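Local coordinates for protein fructosyl amine: oxygen oxidoreductase (Aspergillus fumigatus, PDB 3DJD) that is a fructosamine oxidase, an FAD-dependent enzyme that probably oxidises fructosyl amines with molecular oxygen as electron acceptor, at residues R28-V33 with L376-M381; A100-G105 with N259-F264; I305-E310 with E426-Q431. All coordinates share one frame; numbering follows the deposited sequence.

Interaction 1. Residues R28-V33 with L376-M381; sequences RGYTNV and LIVDAM
The guanidinium of R28 has CG1 of V378 over the centre of one face and the carboxylate of D379 at its edge. V378 CG1 lies 3.5 Å from R28 CZ, a methyl seated on the planar cation; with CG1 anti to the backbone N (chi1 177°), this is the branch that reaches the loop. At the edge, NH1 and NH2 of R28 both close on a single oxygen of D379, OD1, at 3.0 and 2.7 Å. Both bonds run close to the guanidinium plane, but that plane and the carboxylate are turned 65° apart; NH2 meets OD1 nearly along the C-O axis, and NH1 comes to it from above the carboxylate plane. The NH2 bond is the straighter of the two. Beside this pair the ring of Y30 is approached obliquely by the selenomethionine at M381, whose methyl CE lies 3.9 Å from Y30 CZ; bends at chi2 and chi3 bring it there. G29, with positive phi, ends helix 16-27 in a Schellman motif, and the chain turns there toward strand 33-37 of the Rossmann-type FAD domain. E382 binds both R28 NH2 and Y30 OH. The cation thus has two acidic partners, D379 and E382, plus the amide oxygen of N375 at NH1, which together probably offset its charge and hold the guanidinium in one orientation.

Interaction 2. Residues A100-G105 with N259-F264; sequences ACSQEG and NIERGF
E261 reaches from its loop to the start of helix 103-108, and its carboxylate is the tight centre of the contact. OE1 accepts from two successive backbone amides, C101 N and S102 N, each at 2.9 Å; the first comes from above the carboxylate plane, the second on the syn side, 15° out of plane. The other oxygen, OE2, takes the hydroxyl of S102 OG at 2.8 Å, again on the syn side. S102 is the N-cap: its OG also accepts from G105 N, so one hydroxyl joins the glutamate to the first turn. G105, having no side chain, brings its CA to 3.5 Å from E261 OE1. Next to it, CB of A100 packs 3.6 Å from CG2 of I260 on the buried side. The C101-R262 flank, like the carboxylate only partly buried, has weaker bonding. SG of C101 lies over one face of the R262 guanidinium, offset toward its rim and 3.3 Å from NH2, and N259 ND2 gives it only a weak hydrogen bond. The bend at chi2 (-77°) folds R262 back over the sulfur; its NH1 donates to E261 O from above that carbonyl's plane, and E319 pairs with its NE. N259 shapes the loop itself: its OD1 accepts from E261 N in an Asx turn, while R262 and G263 face it in a classic beta bulge between strands 256-259 and 263-265. Three donors around one carboxylate, two of them amides near a helix start, would be expected to favour the ionised form of E261.

Interaction 3. Residues I305-E310 with E426-Q431; sequences IPKEAE and EWTNVQ
P306 and W427 lie side by side, with the proline ring over one face of the indole: P306 CG sits 4.3 Å from the centroid of the six-membered ring, 17° off its normal, a CH-pi contact. Next to them T428 is bound through both backbone and side chain. Its amide donates to I305 O at 2.9 Å, nearly along the carbonyl axis, and its OG1 accepts from I305 N at 3.0 Å in a nearly straight bond. With OG1 held between backbone N and carbonyl carbon (chi1 57°), the hydroxyl turns to that amide, and T428 CG2 is left to pack 3.7 Å from I305 CG1. On the other side of P306, K307 N donates to E426 O at 2.9 Å. The aliphatic part of K307 crosses the extended E426 chain, K307 CG lying 3.3 Å from E426 CD, while bends at chi2 and chi3 turn NZ to E310 OE1 in a salt bridge. A water that accepts from E426 N and lies 2.7 Å from E308 OE1 adds a link at the exposed end. Farther out, Q304 bonds T428 OG1, and R314 pairs with E310 OE2. The indole packs near F421 and makes a cation-pi contact with K302. The arrangement is a single beta bridge between P306 and W427, by which the C-terminal tail is fastened at P306, the N-cap residue of helix 307-320.

Interaction 1 stands on the opposite side of the chain's centre from the other two: it joins a loop and a helix of the Rossmann-type FAD domain and is largely buried. Interactions 2 and 3, about 8 Å apart at their nearest atoms, are only partly buried. Both meet the first turn of a helix beside the large mixed sheet, 103-108 in one and 307-320 in the other. Interaction 1 sets a partly exposed ion pair beside buried apolar groups. Interaction 2 instead offers a carboxylate to backbone amides, and interaction 3 relies mainly on main-chain donors and a proline-tryptophan CH-pi contact, its charged groups lying toward the surface.

Interaction 1. Residues R28-V33 with L376-M381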
# COMPACT_ATOMS: atom_id res chain seq x y z
N ARG A 28 10.26 -11.38 18.28
CA ARG A 28 11.49 -12.20 18.26
C ARG A 28 12.45 -11.85 19.39
O ARG A 28 13.54 -12.42 19.50
CB ARG A 28 12.15 -12.08 16.89
CG ARG A 28 11.28 -12.75 15.82
CD ARG A 28 11.58 -12.42 14.39
NE ARG A 28 12.90 -12.88 13.92
CZ ARG A 28 13.20 -13.10 12.64
NH1 ARG A 28 12.29 -12.96 11.69
NH2 ARG A 28 14.43 -13.46 12.30
N GLY A 29 12.02 -10.92 20.23
CA GLY A 29 12.63 -10.69 21.55
C GLY A 29 13.52 -9.47 21.67
O GLY A 29 14.15 -9.27 22.71
N TYR A 30 13.58 -8.63 20.64
CA TYR A 30 14.31 -7.36 20.71
C TYR A 30 13.62 -6.39 21.67
O TYR A 30 12.39 -6.30 21.66
CB TYR A 30 14.49 -6.74 19.33
CG TYR A 30 15.44 -7.55 18.47
CD1 TYR A 30 16.82 -7.28 18.50
CD2 TYR A 30 14.98 -8.62 17.68
CE1 TYR A 30 17.73 -8.02 17.70
CE2 TYR A 30 15.88 -9.37 16.87
CZ TYR A 30 17.25 -9.06 16.91
OH TYR A 30 18.17 -9.78 16.16
N THR A 31 14.42 -5.69 22.47
CA THR A 31 13.93 -4.90 23.60
C THR A 31 14.25 -3.40 23.52
O THR A 31 13.86 -2.64 24.42
CB THR A 31 14.46 -5.44 24.96
OG1 THR A 31 15.90 -5.47 24.97
CG2 THR A 31 13.86 -6.84 25.23
N ASN A 32 14.99 -2.98 22.51
CA ASN A 32 15.41 -1.61 22.42
C ASN A 32 15.16 -1.04 21.02
O ASN A 32 16.08 -0.60 20.36
CB ASN A 32 16.88 -1.48 22.88
CG ASN A 32 17.31 -0.03 23.09
OD1 ASN A 32 16.49 0.87 23.24
ND2 ASN A 32 18.62 0.20 23.07
N VAL A 33 13.89 -1.06 20.59
CA VAL A 33 13.50 -0.62 19.24
C VAL A 33 12.77 0.71 19.34
O VAL A 33 11.91 0.86 20.20
CB VAL A 33 12.52 -1.64 18.60
CG1 VAL A 33 12.22 -1.25 17.15
CG2 VAL A 33 13.12 -3.08 18.67
N LEU A 376 10.53 -10.97 7.28
CA LEU A 376 11.50 -11.03 6.20
C LEU A 376 12.50 -9.89 6.35
O LEU A 376 13.70 -10.05 6.08
CB LEU A 376 10.74 -10.93 4.87
CG LEU A 376 11.58 -11.04 3.58
CD1 LEU A 376 12.42 -12.31 3.52
CD2 LEU A 376 10.67 -10.92 2.34
N ILE A 377 12.01 -8.72 6.77
CA ILE A 377 12.90 -7.57 6.98
C ILE A 377 13.89 -7.85 8.11
O ILE A 377 15.10 -7.53 8.02
CB ILE A 377 12.04 -6.27 7.19
CG1 ILE A 377 11.28 -5.98 5.90
CG2 ILE A 377 12.91 -5.06 7.66
CD1 ILE A 377 10.19 -4.90 5.99
N VAL A 378 13.38 -8.43 9.19
CA VAL A 378 14.24 -8.83 10.32
C VAL A 378 15.24 -9.91 9.83
O VAL A 378 16.43 -9.84 10.15
CB VAL A 378 13.43 -9.29 11.54
CG1 VAL A 378 14.35 -9.76 12.67
CG2 VAL A 378 12.55 -8.13 12.06
N ASP A 379 14.75 -10.87 9.05
CA ASP A 379 15.63 -11.90 8.49
C ASP A 379 16.76 -11.26 7.68
O ASP A 379 17.90 -11.73 7.72
CB ASP A 379 14.84 -12.85 7.60
CG ASP A 379 14.08 -13.91 8.39
OD1 ASP A 379 14.23 -14.03 9.63
OD2 ASP A 379 13.31 -14.64 7.72
N ALA A 380 16.42 -10.22 6.92
CA ALA A 380 17.43 -9.47 6.16
C ALA A 380 18.49 -8.88 7.10
O ALA A 380 19.69 -9.02 6.85
CB ALA A 380 16.77 -8.36 5.32
N MSE A 381 18.05 -8.24 8.18
CA MSE A 381 19.00 -7.67 9.15
C MSE A 381 19.94 -8.76 9.71
O MSE A 381 21.17 -8.56 9.80
CB MSE A 381 18.26 -6.92 10.26
CG MSE A 381 19.18 -6.14 11.14
SE MSE A 381 19.71 -7.28 12.65
CE MSE A 381 18.00 -7.11 13.65

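Interaction 2. Residues A100-G105 with N259-F264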
# COMPACT_ATOMS: atom_id res chain seq x y z
N ALA A 100 -11.64 -7.90 -16.25
CA ALA A 100 -11.03 -7.01 -17.25
C ALA A 100 -12.01 -6.79 -18.40
O ALA A 100 -13.08 -7.41 -18.44
CB ALA A 100 -9.74 -7.60 -17.78
N CYS A 101 -11.62 -5.91 -19.32
CA CYS A 101 -12.49 -5.50 -20.44
C CYS A 101 -11.91 -5.83 -21.82
O CYS A 101 -12.63 -5.79 -22.82
CB CYS A 101 -12.77 -4.01 -20.36
SG CYS A 101 -13.85 -3.56 -19.02
N SER A 102 -10.62 -6.12 -21.85
CA SER A 102 -9.88 -6.36 -23.09
C SER A 102 -9.05 -7.62 -22.90
O SER A 102 -8.81 -8.03 -21.77
CB SER A 102 -8.97 -5.17 -23.40
OG SER A 102 -7.84 -5.15 -22.54
N GLN A 103 -8.61 -8.22 -23.99
CA GLN A 103 -7.81 -9.45 -23.89
C GLN A 103 -6.46 -9.20 -23.21
O GLN A 103 -5.99 -10.03 -22.42
CB GLN A 103 -7.61 -10.11 -25.27
CG GLN A 103 -6.96 -11.50 -25.22
CD GLN A 103 -7.79 -12.53 -24.43
OE1 GLN A 103 -8.99 -12.69 -24.66
NE2 GLN A 103 -7.13 -13.24 -23.52
N GLU A 104 -5.85 -8.06 -23.51
CA GLU A 104 -4.62 -7.63 -22.85
C GLU A 104 -4.80 -7.58 -21.33
O GLU A 104 -3.95 -8.08 -20.58
CB GLU A 104 -4.18 -6.26 -23.38
CG GLU A 104 -2.78 -5.84 -22.92
CD GLU A 104 -2.25 -4.59 -23.62
OE1 GLU A 104 -2.86 -4.14 -24.63
OE2 GLU A 104 -1.20 -4.07 -23.16
N GLY A 105 -5.91 -6.99 -20.88
CA GLY A 105 -6.24 -6.91 -19.45
C GLY A 105 -6.52 -8.29 -18.87
O GLY A 105 -6.03 -8.63 -17.80
N ASN A 259 -11.88 -4.61 -11.35
CA ASN A 259 -11.61 -4.69 -12.78
C ASN A 259 -10.29 -3.97 -13.03
O ASN A 259 -10.17 -2.76 -12.76
CB ASN A 259 -12.75 -4.05 -13.57
CG ASN A 259 -12.52 -4.14 -15.08
OD1 ASN A 259 -11.45 -3.76 -15.57
ND2 ASN A 259 -13.51 -4.64 -15.80
N ILE A 260 -9.31 -4.74 -13.53
CA ILE A 260 -7.93 -4.27 -13.75
C ILE A 260 -7.83 -3.03 -14.66
O ILE A 260 -6.82 -2.32 -14.62
CB ILE A 260 -7.03 -5.44 -14.29
CG1 ILE A 260 -5.53 -5.17 -14.06
CG2 ILE A 260 -7.35 -5.78 -15.73
CD1 ILE A 260 -4.62 -6.27 -14.60
N GLU A 261 -8.86 -2.78 -15.46
CA GLU A 261 -8.88 -1.64 -16.40
C GLU A 261 -9.86 -0.54 -16.02
O GLU A 261 -10.06 0.41 -16.79
CB GLU A 261 -9.17 -2.15 -17.82
CG GLU A 261 -8.16 -3.18 -18.28
CD GLU A 261 -8.45 -3.72 -19.68
OE1 GLU A 261 -9.03 -4.80 -19.77
OE2 GLU A 261 -8.10 -3.05 -20.68
N ARG A 262 -10.49 -0.66 -14.84
CA ARG A 262 -11.50 0.28 -14.43
C ARG A 262 -11.29 0.74 -12.98
O ARG A 262 -11.30 1.92 -12.69
CB ARG A 262 -12.89 -0.36 -14.57
CG ARG A 262 -13.26 -0.80 -16.00
CD ARG A 262 -13.65 0.42 -16.84
NE ARG A 262 -14.17 0.03 -18.15
CZ ARG A 262 -13.42 -0.18 -19.23
NH1 ARG A 262 -12.10 -0.03 -19.18
NH2 ARG A 262 -14.00 -0.53 -20.38
N GLY A 263 -11.15 -0.22 -12.07
CA GLY A 263 -11.14 0.14 -10.65
C GLY A 263 -11.76 -0.91 -9.77
O GLY A 263 -12.06 -2.02 -10.22
N PHE A 264 -11.92 -0.56 -8.49
CA PHE A 264 -12.46 -1.52 -7.53
C PHE A 264 -13.12 -0.83 -6.37
O PHE A 264 -12.89 0.36 -6.15
CB PHE A 264 -11.37 -2.48 -7.04
CG PHE A 264 -10.16 -1.81 -6.42
CD1 PHE A 264 -10.07 -1.68 -5.04
CD2 PHE A 264 -9.10 -1.38 -7.21
CE1 PHE A 264 -8.93 -1.10 -4.46
CE2 PHE A 264 -7.97 -0.78 -6.65
CZ PHE A 264 -7.89 -0.65 -5.25

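Interaction 3. Residues I305-E310 with E426-Q431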
# COMPACT_ATOMS: atom_id res chain seq x y z
N ILE A 305 -8.29 14.54 -5.13
CA ILE A 305 -7.74 13.80 -6.27
C ILE A 305 -7.89 14.63 -7.56
O ILE A 305 -8.71 15.56 -7.60
CB ILE A 305 -8.40 12.41 -6.45
CG1 ILE A 305 -9.90 12.56 -6.76
CG2 ILE A 305 -8.13 11.50 -5.20
CD1 ILE A 305 -10.64 11.26 -7.00
N PRO A 306 -7.08 14.32 -8.59
CA PRO A 306 -7.29 15.02 -9.89
C PRO A 306 -8.71 14.83 -10.42
O PRO A 306 -9.35 13.79 -10.18
CB PRO A 306 -6.27 14.36 -10.82
CG PRO A 306 -5.17 13.90 -9.89
CD PRO A 306 -5.94 13.40 -8.66
N LYS A 307 -9.22 15.84 -11.14
CA LYS A 307 -10.56 15.75 -11.71
C LYS A 307 -10.71 14.57 -12.65
O LYS A 307 -11.78 13.95 -12.70
CB LYS A 307 -10.99 17.07 -12.38
CG LYS A 307 -11.38 18.19 -11.39
CD LYS A 307 -12.57 17.87 -10.47
CE LYS A 307 -13.95 18.14 -11.09
NZ LYS A 307 -15.03 17.90 -10.07
N GLU A 308 -9.64 14.23 -13.38
CA GLU A 308 -9.66 13.05 -14.25
C GLU A 308 -9.89 11.76 -13.46
O GLU A 308 -10.53 10.84 -13.96
CB GLU A 308 -8.36 12.87 -15.03
CG GLU A 308 -8.07 13.95 -16.07
CD GLU A 308 -7.52 15.25 -15.50
OE1 GLU A 308 -7.28 15.35 -14.27
OE2 GLU A 308 -7.33 16.19 -16.32
N ALA A 309 -9.33 11.70 -12.25
CA ALA A 309 -9.57 10.53 -11.38
C ALA A 309 -11.04 10.46 -10.97
O ALA A 309 -11.64 9.39 -11.01
CB ALA A 309 -8.63 10.55 -10.14
N GLU A 310 -11.63 11.59 -10.61
CA GLU A 310 -13.07 11.61 -10.32
C GLU A 310 -13.87 11.06 -11.50
O GLU A 310 -14.76 10.22 -11.33
CB GLU A 310 -13.55 13.05 -10.02
CG GLU A 310 -15.10 13.14 -9.99
CD GLU A 310 -15.64 14.38 -9.29
OE1 GLU A 310 -14.87 15.33 -9.03
OE2 GLU A 310 -16.85 14.40 -9.02
N GLU A 426 -6.88 20.57 -12.60
CA GLU A 426 -7.98 20.76 -11.66
C GLU A 426 -8.10 19.57 -10.69
O GLU A 426 -7.95 18.41 -11.10
CB GLU A 426 -9.31 20.93 -12.41
CG GLU A 426 -10.47 21.47 -11.56
CD GLU A 426 -11.85 21.38 -12.25
OE1 GLU A 426 -11.93 21.10 -13.48
OE2 GLU A 426 -12.88 21.57 -11.55
N TRP A 427 -8.36 19.89 -9.42
CA TRP A 427 -8.50 18.91 -8.34
C TRP A 427 -9.93 18.95 -7.82
O TRP A 427 -10.65 19.92 -8.04
CB TRP A 427 -7.54 19.24 -7.19
CG TRP A 427 -6.09 19.00 -7.51
CD1 TRP A 427 -5.26 19.83 -8.21
CD2 TRP A 427 -5.30 17.85 -7.15
NE1 TRP A 427 -4.00 19.27 -8.32
CE2 TRP A 427 -4.00 18.06 -7.67
CE3 TRP A 427 -5.57 16.67 -6.42
CZ2 TRP A 427 -2.96 17.12 -7.51
CZ3 TRP A 427 -4.54 15.74 -6.25
CH2 TRP A 427 -3.25 15.97 -6.79
N THR A 428 -10.34 17.90 -7.11
CA THR A 428 -11.62 17.89 -6.42
C THR A 428 -11.55 18.87 -5.24
O THR A 428 -10.47 19.37 -4.90
CB THR A 428 -11.94 16.48 -5.90
OG1 THR A 428 -10.88 16.04 -5.04
CG2 THR A 428 -12.11 15.50 -7.06
N ASN A 429 -12.70 19.13 -4.62
CA ASN A 429 -12.80 20.07 -3.51
C ASN A 429 -13.69 19.48 -2.41
O ASN A 429 -14.65 20.10 -1.92
CB ASN A 429 -13.28 21.42 -4.06
CG ASN A 429 -13.43 22.48 -2.99
OD1 ASN A 429 -12.52 22.72 -2.19
ND2 ASN A 429 -14.57 23.15 -2.99
N VAL A 430 -13.37 18.25 -2.03
CA VAL A 430 -14.11 17.50 -1.04
C VAL A 430 -13.68 17.97 0.35
O VAL A 430 -12.54 18.43 0.55
CB VAL A 430 -13.89 15.95 -1.22
CG1 VAL A 430 -14.79 15.14 -0.27
CG2 VAL A 430 -14.14 15.54 -2.68
N GLN A 431 -14.60 17.88 1.31
CA GLN A 431 -14.32 18.25 2.70
C GLN A 431 -13.08 17.51 3.26
O GLN A 431 -12.84 16.33 2.96
CB GLN A 431 -15.55 17.97 3.56
CG GLN A 431 -15.39 18.36 5.01
CD GLN A 431 -16.61 18.04 5.85
OE1 GLN A 431 -17.18 16.94 5.76
NE2 GLN A 431 -17.02 18.99 6.68
O HOH W 1 -7.60 18.04 -13.99